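Local coordinates for protein heme oxygenase (Chlamydomonas reinhardtii, PDB 4RAJ) that probably catalyses the oxygen-dependent opening of the heme ring to biliverdin, with release of iron and carbon monoxide, as other heme oxygenases do, at residues E18-T21 and K22-K26; R29-H32 and N33-N36; L46-D49 and K50-A54; Q101-Q104 and H105-A109. All coordinates share one frame; numbering follows the deposited sequence.

Contact 1: residues E18-T21 and K22-K26; sequences EPLT and KRLSK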
# COMPACT_ATOMS: atom_id res chain seq x y z
N GLU A 18 -22.99 13.01 0.86
CA GLU A 18 -22.20 11.86 1.30
C GLU A 18 -20.74 11.99 0.87
O GLU A 18 -20.44 12.17 -0.31
CB GLU A 18 -22.80 10.56 0.75
CG GLU A 18 -21.85 9.36 0.79
CD GLU A 18 -22.58 8.03 0.67
OE1 GLU A 18 -23.21 7.61 1.67
OE2 GLU A 18 -22.52 7.41 -0.42
N PRO A 19 -19.82 11.89 1.84
CA PRO A 19 -18.39 12.02 1.56
C PRO A 19 -17.87 10.89 0.68
O PRO A 19 -18.33 9.75 0.77
CB PRO A 19 -17.74 11.97 2.96
CG PRO A 19 -18.88 12.09 3.95
CD PRO A 19 -20.08 11.54 3.25
N LEU A 20 -16.90 11.22 -0.17
CA LEU A 20 -16.31 10.26 -1.10
C LEU A 20 -15.76 9.03 -0.37
O LEU A 20 -15.93 7.90 -0.82
CB LEU A 20 -15.20 10.94 -1.91
CG LEU A 20 -14.69 10.21 -3.17
CD1 LEU A 20 -15.86 9.75 -4.03
CD2 LEU A 20 -13.78 11.13 -3.96
N THR A 21 -15.12 9.27 0.77
CA THR A 21 -14.55 8.19 1.57
C THR A 21 -15.62 7.17 1.94
O THR A 21 -15.38 5.97 1.92
CB THR A 21 -13.88 8.71 2.86
OG1 THR A 21 -14.74 9.67 3.49
CG2 THR A 21 -12.55 9.34 2.55
N LYS A 22 -16.81 7.65 2.28
CA LYS A 22 -17.88 6.76 2.71
C LYS A 22 -18.46 6.01 1.52
O LYS A 22 -18.82 4.84 1.62
CB LYS A 22 -18.96 7.54 3.45
CG LYS A 22 -19.90 6.65 4.25
CD LYS A 22 -19.97 7.10 5.71
CE LYS A 22 -21.00 8.19 5.92
NZ LYS A 22 -20.95 8.74 7.31
N ARG A 23 -18.56 6.69 0.38
CA ARG A 23 -19.04 6.01 -0.82
C ARG A 23 -18.07 4.91 -1.24
O ARG A 23 -18.49 3.82 -1.63
CB ARG A 23 -19.24 6.99 -1.98
CG ARG A 23 -19.74 6.29 -3.25
CD ARG A 23 -20.55 7.21 -4.15
NE ARG A 23 -19.73 7.80 -5.20
CZ ARG A 23 -19.74 7.41 -6.47
NH1 ARG A 23 -20.53 6.43 -6.87
NH2 ARG A 23 -18.95 8.02 -7.35
N LEU A 24 -16.77 5.18 -1.14
CA LEU A 24 -15.78 4.19 -1.53
C LEU A 24 -15.76 3.01 -0.56
O LEU A 24 -15.80 1.85 -0.98
CB LEU A 24 -14.39 4.82 -1.63
CG LEU A 24 -13.97 5.33 -3.01
CD1 LEU A 24 -15.01 6.26 -3.60
CD2 LEU A 24 -12.63 6.04 -2.94
N SER A 25 -15.73 3.31 0.73
CA SER A 25 -15.68 2.25 1.74
C SER A 25 -16.92 1.36 1.70
O SER A 25 -16.83 0.16 1.90
CB SER A 25 -15.49 2.85 3.13
OG SER A 25 -14.30 3.62 3.16
N LYS A 26 -18.09 1.95 1.42
CA LYS A 26 -19.30 1.16 1.24
C LYS A 26 -19.21 0.25 0.03
O LYS A 26 -19.62 -0.91 0.07
CB LYS A 26 -20.54 2.05 1.10
CG LYS A 26 -21.04 2.65 2.40
CD LYS A 26 -22.50 3.08 2.29
CE LYS A 26 -22.70 4.12 1.20
NZ LYS A 26 -24.12 4.55 1.10

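Contact 2: residues R29-H32 and N33-N36; sequences RKIH and NVSN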
# COMPACT_ATOMS: atom_id res chain seq x y z
N ARG A 29 -16.82 -2.87 0.56
CA ARG A 29 -17.07 -3.70 1.74
C ARG A 29 -16.88 -5.19 1.46
O ARG A 29 -16.18 -5.88 2.22
CB ARG A 29 -18.48 -3.45 2.28
CG ARG A 29 -18.74 -4.10 3.62
CD ARG A 29 -20.23 -4.13 3.96
NE ARG A 29 -20.97 -5.05 3.09
CZ ARG A 29 -21.07 -6.36 3.30
NH1 ARG A 29 -20.48 -6.92 4.35
NH2 ARG A 29 -21.77 -7.11 2.46
N LYS A 30 -17.46 -5.69 0.38
CA LYS A 30 -17.40 -7.11 0.06
C LYS A 30 -16.00 -7.60 -0.36
O LYS A 30 -15.57 -8.69 0.04
CB LYS A 30 -18.40 -7.45 -1.05
CG LYS A 30 -19.83 -7.64 -0.55
CD LYS A 30 -20.71 -8.28 -1.62
CE LYS A 30 -20.95 -7.33 -2.79
NZ LYS A 30 -22.21 -7.66 -3.54
N ILE A 31 -15.28 -6.80 -1.15
CA ILE A 31 -13.95 -7.21 -1.59
C ILE A 31 -12.95 -7.01 -0.44
O ILE A 31 -11.95 -7.72 -0.36
CB ILE A 31 -13.51 -6.43 -2.86
CG1 ILE A 31 -12.28 -7.08 -3.51
CG2 ILE A 31 -13.28 -4.95 -2.57
CD1 ILE A 31 -12.53 -8.50 -3.94
N HIS A 32 -13.24 -6.08 0.47
CA HIS A 32 -12.39 -5.90 1.66
C HIS A 32 -12.47 -7.15 2.53
O HIS A 32 -11.45 -7.65 2.98
CB HIS A 32 -12.81 -4.66 2.46
CG HIS A 32 -11.71 -4.07 3.29
ND1 HIS A 32 -10.55 -4.76 3.58
CD2 HIS A 32 -11.59 -2.86 3.89
CE1 HIS A 32 -9.77 -3.99 4.33
NE2 HIS A 32 -10.38 -2.84 4.53
N ASN A 33 -13.67 -7.67 2.74
CA ASN A 33 -13.84 -8.92 3.48
C ASN A 33 -13.14 -10.09 2.79
O ASN A 33 -12.52 -10.92 3.45
CB ASN A 33 -15.31 -9.24 3.68
CG ASN A 33 -16.02 -8.19 4.51
OD1 ASN A 33 -15.38 -7.37 5.17
ND2 ASN A 33 -17.35 -8.20 4.48
N VAL A 34 -13.23 -10.15 1.47
CA VAL A 34 -12.49 -11.16 0.72
C VAL A 34 -10.97 -11.03 0.96
O VAL A 34 -10.26 -12.01 1.20
CB VAL A 34 -12.77 -11.06 -0.78
CG1 VAL A 34 -11.79 -11.91 -1.57
CG2 VAL A 34 -14.22 -11.48 -1.09
N SER A 35 -10.48 -9.80 0.90
CA SER A 35 -9.05 -9.55 1.09
C SER A 35 -8.55 -9.97 2.48
O SER A 35 -7.53 -10.62 2.64
CB SER A 35 -8.75 -8.08 0.88
OG SER A 35 -8.81 -7.75 -0.48
N ASN A 36 -9.30 -9.52 3.47
CA ASN A 36 -9.18 -9.91 4.87
C ASN A 36 -8.99 -11.43 5.09
O ASN A 36 -8.08 -11.88 5.78
CB ASN A 36 -10.45 -9.37 5.52
CG ASN A 36 -10.30 -7.95 6.03
OD1 ASN A 36 -10.43 -6.99 5.26
ND2 ASN A 36 -10.34 -7.83 7.36

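Contact 3: residues L46-D49 and K50-A54; sequences LFSD and KDLYA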
# COMPACT_ATOMS: atom_id res chain seq x y z
N LEU A 46 3.07 -17.30 6.66
CA LEU A 46 4.21 -16.38 6.56
C LEU A 46 5.00 -16.29 7.86
O LEU A 46 6.23 -16.21 7.84
CB LEU A 46 3.74 -15.00 6.15
CG LEU A 46 3.06 -14.89 4.79
CD1 LEU A 46 2.68 -13.44 4.59
CD2 LEU A 46 3.97 -15.38 3.68
N PHE A 47 4.31 -16.29 9.00
CA PHE A 47 4.98 -16.15 10.29
C PHE A 47 5.73 -17.42 10.69
O PHE A 47 6.48 -17.42 11.66
CB PHE A 47 3.99 -15.78 11.39
CG PHE A 47 3.49 -14.37 11.29
CD1 PHE A 47 4.37 -13.34 11.03
CD2 PHE A 47 2.15 -14.09 11.46
CE1 PHE A 47 3.92 -12.03 10.94
CE2 PHE A 47 1.69 -12.78 11.37
CZ PHE A 47 2.58 -11.75 11.10
N SER A 48 5.55 -18.49 9.91
CA SER A 48 6.27 -19.73 10.21
C SER A 48 7.74 -19.61 9.84
O SER A 48 8.57 -20.41 10.31
CB SER A 48 5.63 -20.92 9.48
OG SER A 48 5.89 -20.84 8.08
N ASP A 49 8.08 -18.60 9.05
CA ASP A 49 9.44 -18.43 8.53
C ASP A 49 9.70 -16.97 8.16
O ASP A 49 9.07 -16.45 7.23
CB ASP A 49 9.64 -19.33 7.30
CG ASP A 49 11.07 -19.35 6.78
OD1 ASP A 49 11.84 -18.38 7.00
OD2 ASP A 49 11.43 -20.36 6.15
N LYS A 50 10.65 -16.31 8.83
CA LYS A 50 10.85 -14.88 8.58
C LYS A 50 11.26 -14.64 7.14
O LYS A 50 10.97 -13.58 6.58
CB LYS A 50 11.89 -14.28 9.53
CG LYS A 50 13.08 -15.15 9.83
CD LYS A 50 13.99 -14.45 10.85
CE LYS A 50 13.20 -13.93 12.04
NZ LYS A 50 14.07 -13.26 13.05
N ASP A 51 11.93 -15.61 6.52
CA ASP A 51 12.32 -15.45 5.12
C ASP A 51 11.09 -15.43 4.20
O ASP A 51 11.04 -14.68 3.22
CB ASP A 51 13.28 -16.56 4.68
CG ASP A 51 14.61 -16.54 5.43
OD1 ASP A 51 15.04 -15.46 5.91
OD2 ASP A 51 15.24 -17.62 5.53
N LEU A 52 10.11 -16.27 4.51
CA LEU A 52 8.87 -16.30 3.75
C LEU A 52 8.13 -14.98 3.93
O LEU A 52 7.68 -14.37 2.96
CB LEU A 52 7.99 -17.46 4.23
CG LEU A 52 7.19 -18.23 3.20
CD1 LEU A 52 8.07 -18.52 1.99
CD2 LEU A 52 6.73 -19.53 3.86
N TYR A 53 8.03 -14.55 5.18
CA TYR A 53 7.40 -13.29 5.53
C TYR A 53 8.01 -12.13 4.73
O TYR A 53 7.30 -11.32 4.12
CB TYR A 53 7.55 -13.05 7.04
CG TYR A 53 7.11 -11.69 7.49
CD1 TYR A 53 5.76 -11.37 7.63
CD2 TYR A 53 8.05 -10.70 7.79
CE1 TYR A 53 5.36 -10.11 8.05
CE2 TYR A 53 7.66 -9.45 8.21
CZ TYR A 53 6.32 -9.16 8.34
OH TYR A 53 5.94 -7.91 8.76
N ALA A 54 9.33 -12.06 4.72
CA ALA A 54 10.04 -10.95 4.08
C ALA A 54 9.91 -10.99 2.55
O ALA A 54 9.81 -9.95 1.90
CB ALA A 54 11.52 -10.97 4.49
O HOH W 1 13.38 -19.80 4.65

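Contact 4: residues Q101-Q104 and H105-A109; sequences QDVQ and HYLGA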
# COMPACT_ATOMS: atom_id res chain seq x y z
N GLN A 101 13.82 -1.33 4.10
CA GLN A 101 14.56 -1.59 5.34
C GLN A 101 14.26 -2.97 5.91
O GLN A 101 15.17 -3.70 6.32
CB GLN A 101 14.25 -0.51 6.38
CG GLN A 101 14.97 0.80 6.12
CD GLN A 101 14.39 1.94 6.93
OE1 GLN A 101 14.11 1.79 8.12
NE2 GLN A 101 14.23 3.10 6.30
N ASP A 102 12.98 -3.32 5.96
CA ASP A 102 12.58 -4.62 6.49
C ASP A 102 13.11 -5.77 5.63
O ASP A 102 13.65 -6.75 6.14
CB ASP A 102 11.06 -4.71 6.60
CG ASP A 102 10.52 -3.93 7.77
OD1 ASP A 102 11.33 -3.49 8.63
OD2 ASP A 102 9.28 -3.77 7.83
N VAL A 103 12.96 -5.64 4.32
CA VAL A 103 13.44 -6.68 3.42
C VAL A 103 14.95 -6.90 3.57
O VAL A 103 15.42 -8.04 3.62
CB VAL A 103 13.08 -6.35 1.95
CG1 VAL A 103 13.82 -7.26 0.98
CG2 VAL A 103 11.55 -6.47 1.75
N GLN A 104 15.72 -5.81 3.64
CA GLN A 104 17.16 -5.96 3.84
C GLN A 104 17.45 -6.56 5.21
O GLN A 104 18.33 -7.42 5.34
CB GLN A 104 17.89 -4.62 3.66
CG GLN A 104 17.86 -4.13 2.21
CD GLN A 104 18.75 -2.91 1.98
OE1 GLN A 104 18.26 -1.80 1.72
NE2 GLN A 104 20.05 -3.12 2.05
N HIS A 105 16.69 -6.14 6.22
CA HIS A 105 16.89 -6.69 7.56
C HIS A 105 16.73 -8.21 7.61
O HIS A 105 17.59 -8.94 8.14
CB HIS A 105 15.94 -6.06 8.58
CG HIS A 105 16.07 -6.67 9.94
ND1 HIS A 105 15.13 -7.52 10.48
CD2 HIS A 105 17.08 -6.62 10.84
CE1 HIS A 105 15.54 -7.94 11.67
NE2 HIS A 105 16.72 -7.40 11.91
N TYR A 106 15.62 -8.71 7.07
CA TYR A 106 15.33 -10.13 7.18
C TYR A 106 16.19 -10.99 6.27
O TYR A 106 16.61 -12.08 6.66
CB TYR A 106 13.85 -10.38 6.90
CG TYR A 106 12.93 -9.90 7.98
CD1 TYR A 106 12.88 -10.55 9.21
CD2 TYR A 106 12.12 -8.78 7.80
CE1 TYR A 106 12.04 -10.12 10.21
CE2 TYR A 106 11.27 -8.34 8.81
CZ TYR A 106 11.24 -9.02 10.02
OH TYR A 106 10.42 -8.62 11.05
N LEU A 107 16.45 -10.50 5.06
CA LEU A 107 17.00 -11.35 4.00
C LEU A 107 18.50 -11.16 3.79
O LEU A 107 19.18 -12.02 3.21
CB LEU A 107 16.25 -11.11 2.69
CG LEU A 107 14.76 -11.45 2.68
CD1 LEU A 107 14.20 -11.34 1.28
CD2 LEU A 107 14.51 -12.86 3.25
N GLY A 108 19.03 -10.03 4.24
CA GLY A 108 20.47 -9.81 4.21
C GLY A 108 21.01 -9.51 2.83
O GLY A 108 20.31 -8.98 1.98
N ALA A 109 22.27 -9.86 2.60
CA ALA A 109 23.01 -9.37 1.44
C ALA A 109 22.35 -9.68 0.09
O ALA A 109 22.35 -8.84 -0.81
CB ALA A 109 24.43 -9.93 1.46

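Contact 1: residues E18-T21 and K22-K26
L24 packs against L20 one turn earlier in helix 20-27, and its side chain can be followed from CB, beside L20 O, out to CD1. L24 CB lies 3.5 Å from L20 O and L24 CG 3.9 Å from it. At the tip, L24 CD1 stays 3.4 Å from L20 O while meeting L20 CD1 at 3.6 Å. With its CG opposite the backbone N (chi1 -165°), L20 carries CD1 along the helix toward L24. F195, Y145 and H214, from three other helices, also touch the L24 side chain.

On a neighbouring flank, T21 O is gripped twice by S25. The backbone S25 N donates to T21 O at 2.9 Å, and S25 OG donates to it at the same length from the opposite face of the carbonyl plane. S25 OG is also hydrogen-bonded to Y145, and T21 OG1 has its partner in D196.

The outer flank is looser. E18 and K26 reach each other from opposite directions in a salt bridge, K26 NZ to E18 OE1 at 3.2 Å, weak as a hydrogen bond. The R23 guanidinium turns away to pair with D208.

P19 holds the N-cap position, its carbonyl receiving R23 N at an N-H...O angle of 159°. These features mark the N-terminal two turns of an alpha-helix, its apolar flank laid against helices 184-200 and 204-227.

Contact 2: residues R29-H32 and N33-N36
R29 and N33 slant across one another on the outer side of helix 29-47, with the guanidinium and amide planes 70° apart. Their nearest atoms, R29 NH1 and N33 ND2, are 3.4 Å apart and both are donors, so this is a contact without a hydrogen bond. N33 CG, turned beside its own backbone N (chi1 -63°), comes to 3.3 Å from R29 O, which lays the amide back beside the carbonyl one turn earlier.

Further round, the H32 ring and the N36 amide are inclined at 63° to each other. Beyond them the H32 ring meets F218 of helix 204-227. I31 and V34 make the apolar pair: I31 CD1 reaches V34 CB at 4.1 Å, while V34 CG2 settles 3.3 Å from K30 O. S35 faces inward, where its hydroxyl is hydrogen-bonded to N222 and where, together with F218, it lines the pocket of a bound polyether.

The backbone supplies the continuity, from N33 N to R29 O at 3.1 Å through to N36 N to H32 O at 2.9 Å. Chemically, then, the turn is held by its main-chain bonds, and the R29-N33 pair adds proximity but no bond; the buried S35 hydroxyl is satisfied by a neighbouring helix.

Contact 3: residues L46-D49 and K50-A54
F47 and Y53 lie side by side and point the same way, forming the packed half of the turn between helices 29-47 and 50-76. Their planes are only 26° apart, but the centroids are separated by 5.6 Å, so the rings have slid past one another and overlap little. The touching atoms are F47 CE1 and Y53 CE1, at 3.8 Å. L46 completes this half: its CB approaches the Y53 ring at the edge, near the ring plane, and L46 O stands 3.5 Å from Y53 CB. Beyond the contact, F166 meets the Y53 ring edge-to-face, and V158 and A162 of helix 155-165 press on the same side chain.

The other half is polar and wetter. D49 is the N-cap of helix 50-76, and with CG opposite its backbone N (chi1 -173°) the carboxylate folds over the first turn. D51 N donates to D49 OD1 at 2.8 Å, meeting it on the anti side, 34° out of the carboxylate plane. The carbonyl of D49 takes Y53 N at 3.0 Å, which closes the first turn of the helix on the capping residue.

The D49 and D51 carboxylates come close as well, D49 OD1 to D51 OD2 being 3.8 Å. A water appears to bridge them, donating to D51 OD2 at 3.0 Å and to D49 OD2 at 2.5 Å, a length short enough to be somewhat doubtful. The like charges would then share one donor, while the capping N-H and the helix start would probably favour the charged form of D49.

Contact 4: residues Q101-Q104 and H105-A109
Y106 leans on the carbonyl of D102 one turn back: Y106 CD2 approaches D102 O to 3.0 Å, obliquely to the ring. A CG placed beside its own backbone N (chi1 -71°) brings the ring back to that oxygen. Independently of the side chain, the backbone Y106 N donates to D102 O at 2.9 Å, with an N-H...O angle of 164°. Within 105-109, the neighbouring H105 adds to one face of the ring, its ND1 standing 3.9 Å above the Y106 ring plane over the centre. On another flank V103 CG1 meets L107 CD1 at 4.1 Å, and L107 CB rests 3.3 Å from V103 O.

A second shell fixes the polar ends. D102 uses its two carboxylate oxygens separately, OD1 taking the backbone N of A175 and OD2 that of A176, while Y106 OH is hydrogen-bonded to G173 O. Both buried side chains are therefore tied to the same nearby loop.

The helix finishes here. G108 N still donates to Q104 O at 2.9 Å, yet G108 has a positive phi of 75° and is the first residue to leave the helical conformation.

Outward, L107 and Y106 rest on A54 of helix 50-76, and D102 reaches L57 of that helix. V103 and Q104 instead touch W111 of the short helix 111-114, so the last turns of helix 96-107 lie between these two helices and the loop holding G173 to A176.

Overall arrangement
Contacts 1, 2 and 3 follow the chain through helices 20-27 and 29-47 to the turn into helix 50-76. The centres of contacts 1 and 2 are 16 Å apart, whereas contacts 1 and 3 lie on opposite sides of the chain's centre, 35 Å apart. Contact 4 joins the far end: its centre is 12 Å from that of contact 3, and the two touch where A54 CB meets Y106 CB at 3.4 Å. Bound polyether, probably from the crystallisation liquor, is about 3 Å from the side chain of S35 in contact 2, a pocket residue along with F60, T146, F218 and others. L46 in contact 3 merely lies near bound polyether, its side chain about 4 Å away.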